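Local coordinates for protein N-acetylmuramoyl-L-alanine amidase amiD (Escherichia coli, PDB 3D2Y) that cleaves the amide bond between N-acetylmuramoyl groups and L-amino acids in cell-wall glycopeptides, using one catalytic zinc ion per subunit, at residues A[34-39]-A[105-110]. Numbering follows the deposited sequence.
Sequences IHYTAD and LENRGW
Gly109 CA sits over one face of the Tyr36 ring, 3.6 Å from the ring centroid and 13° off the normal, a CH-pi contact; a CB here would run into Tyr36 CE1, and the positive phi (67°) favours glycine as well. Tyr36 reaches it with CG set between its backbone N and carbonyl carbon (chi1 56°); Tyr36 CB packs against Asn107 CB, and Tyr36 OH comes within 3.5 Å of Trp110 CD1. An alanine in place of Tyr36 would probably leave Gly109 CA without its aromatic platform and the 107-109 turn freer to shift. That turn is an Asx turn: Asn107 OD1 accepts from Gly109 N at 2.9 Å, while Asn107 ND2 hydrogen-bonds to Ala120 O.

Next to the ring, Tyr36 and Leu105 form a parallel beta bridge, Leu105 N giving to His35 O and Thr37 N to Leu105 O, each at 3.0 Å. Past the strand end Thr37 OG1 takes over, donating to Asp39 O at 2.6 Å and accepting a weak bond from Asn107 N; Ala38 N adds another weak bond to Asn107 O. Ile34 CG2 meets Leu105 CD1 at 3.6 Å, with Phe166 touching both side chains.

These are the C-terminal ends of the adjacent parallel strands 31-36 and 100-105 in the amidase fold, where zinc ligand His35 lies beside Glu104, the proton acceptor, and Thr37 O hydrogen-bonds a modified side chain of the bound peptide, on which Tyr36 also packs.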
loop_
_atom_site.group_PDB
_atom_site.type_symbol
_atom_site.label_atom_id
_atom_site.label_comp_id
_atom_site.label_asym_id
_atom_site.label_seq_id
_atom_site.Cartn_x
_atom_site.Cartn_y
_atom_site.Cartn_z
ATOM N N ILE A 34 0.781 3.550 -0.123
ATOM C CA ILE A 34 0.977 4.532 0.954
ATOM C C ILE A 34 2.442 4.584 1.408
ATOM O O ILE A 34 3.054 3.543 1.662
ATOM C CB ILE A 34 0.045 4.250 2.173
ATOM C CG1 ILE A 34 -1.399 4.058 1.695
ATOM C CG2 ILE A 34 0.072 5.402 3.134
ATOM C CD1 ILE A 34 -2.000 5.301 0.969
ATOM N N HIS A 35 2.978 5.799 1.513
ATOM C CA HIS A 35 4.373 6.037 1.939
ATOM C C HIS A 35 4.410 6.997 3.101
ATOM O O HIS A 35 3.446 7.776 3.269
ATOM C CB HIS A 35 5.176 6.740 0.808
ATOM C CG HIS A 35 5.246 5.975 -0.484
ATOM N ND1 HIS A 35 6.311 5.156 -0.799
ATOM C CD2 HIS A 35 4.410 5.944 -1.550
ATOM C CE1 HIS A 35 6.106 4.623 -1.989
ATOM N NE2 HIS A 35 4.950 5.069 -2.459
ATOM N N TYR A 36 5.509 7.007 3.856
ATOM C CA TYR A 36 5.905 8.228 4.608
ATOM C C TYR A 36 7.173 8.857 4.014
ATOM O O TYR A 36 7.961 8.190 3.322
ATOM C CB TYR A 36 6.042 8.057 6.157
ATOM C CG TYR A 36 6.991 6.969 6.625
ATOM C CD1 TYR A 36 8.341 6.930 6.216
ATOM C CD2 TYR A 36 6.537 5.944 7.478
ATOM C CE1 TYR A 36 9.180 5.890 6.616
ATOM C CE2 TYR A 36 7.399 4.917 7.917
ATOM C CZ TYR A 36 8.714 4.888 7.465
ATOM O OH TYR A 36 9.586 3.872 7.860
ATOM N N THR A 37 7.399 10.120 4.355
ATOM C CA THR A 37 8.466 10.910 3.725
ATOM C C THR A 37 9.790 10.736 4.447
ATOM O O THR A 37 10.854 10.883 3.851
ATOM C CB THR A 37 8.123 12.428 3.704
ATOM O OG1 THR A 37 7.983 12.981 5.028
ATOM C CG2 THR A 37 6.889 12.696 2.954
ATOM N N ALA A 38 9.696 10.420 5.733
ATOM C CA ALA A 38 10.841 10.515 6.660
ATOM C C ALA A 38 11.572 11.838 6.603
ATOM O O ALA A 38 12.795 11.857 6.643
ATOM C CB ALA A 38 11.841 9.324 6.453
ATOM N N ASP A 39 10.826 12.954 6.516
ATOM C CA ASP A 39 11.419 14.290 6.375
ATOM C C ASP A 39 10.283 15.330 6.451
ATOM O O ASP A 39 9.097 14.978 6.328
ATOM C CB ASP A 39 12.184 14.397 5.038
ATOM C CG ASP A 39 13.356 15.396 5.077
ATOM O OD1 ASP A 39 13.545 16.111 6.093
ATOM O OD2 ASP A 39 14.084 15.475 4.050
ATOM N N LEU A 105 2.990 10.708 2.778
ATOM C CA LEU A 105 2.528 11.271 4.051
ATOM C C LEU A 105 3.731 11.808 4.821
ATOM O O LEU A 105 4.678 11.072 5.131
ATOM C CB LEU A 105 1.802 10.200 4.855
ATOM C CG LEU A 105 0.674 9.386 4.192
ATOM C CD1 LEU A 105 0.051 8.395 5.187
ATOM C CD2 LEU A 105 -0.400 10.335 3.692
ATOM N N GLU A 106 3.687 13.095 5.118
ATOM C CA GLU A 106 4.766 13.712 5.885
ATOM C C GLU A 106 4.728 13.082 7.269
ATOM O O GLU A 106 3.772 13.267 8.019
ATOM C CB GLU A 106 4.621 15.220 5.990
ATOM C CG GLU A 106 5.742 15.881 6.834
ATOM C CD GLU A 106 5.411 17.287 7.382
ATOM O OE1 GLU A 106 6.171 17.745 8.249
ATOM O OE2 GLU A 106 4.433 17.925 6.949
ATOM N N ASN A 107 5.767 12.331 7.589
ATOM C CA ASN A 107 5.838 11.642 8.875
ATOM C C ASN A 107 7.299 11.239 9.021
ATOM O O ASN A 107 7.933 10.920 8.021
ATOM C CB ASN A 107 4.873 10.430 8.868
ATOM C CG ASN A 107 5.065 9.517 10.091
ATOM O OD1 ASN A 107 5.977 8.663 10.113
ATOM N ND2 ASN A 107 4.224 9.705 11.127
ATOM N N ARG A 108 7.829 11.264 10.244
ATOM C CA ARG A 108 9.263 11.054 10.478
ATOM C C ARG A 108 9.782 9.622 10.248
ATOM O O ARG A 108 11.011 9.408 10.143
ATOM C CB ARG A 108 9.634 11.546 11.891
ATOM C CG ARG A 108 10.982 11.076 12.416
ATOM C CD ARG A 108 11.038 11.157 13.975
ATOM N NE ARG A 108 9.940 11.987 14.468
ATOM C CZ ARG A 108 9.063 11.651 15.414
ATOM N NH1 ARG A 108 9.155 10.509 16.080
ATOM N NH2 ARG A 108 8.098 12.511 15.713
ATOM N N GLY A 109 8.861 8.660 10.158
ATOM C CA GLY A 109 9.231 7.232 10.118
ATOM C C GLY A 109 9.831 6.739 11.424
ATOM O O GLY A 109 9.366 7.124 12.523
ATOM N N TRP A 110 10.858 5.891 11.305
ATOM C CA TRP A 110 11.556 5.319 12.461
ATOM C C TRP A 110 12.856 6.014 12.832
ATOM O O TRP A 110 13.565 6.559 11.981
ATOM C CB TRP A 110 11.818 3.810 12.308
ATOM C CG TRP A 110 12.672 3.439 11.144
ATOM C CD1 TRP A 110 12.239 2.989 9.930
ATOM C CD2 TRP A 110 14.103 3.428 11.085
ATOM N NE1 TRP A 110 13.300 2.737 9.111
ATOM C CE2 TRP A 110 14.461 2.988 9.793
ATOM C CE3 TRP A 110 15.124 3.757 11.998
ATOM C CZ2 TRP A 110 15.796 2.865 9.383
ATOM C CZ3 TRP A 110 16.451 3.641 11.585
ATOM C CH2 TRP A 110 16.772 3.196 10.290
#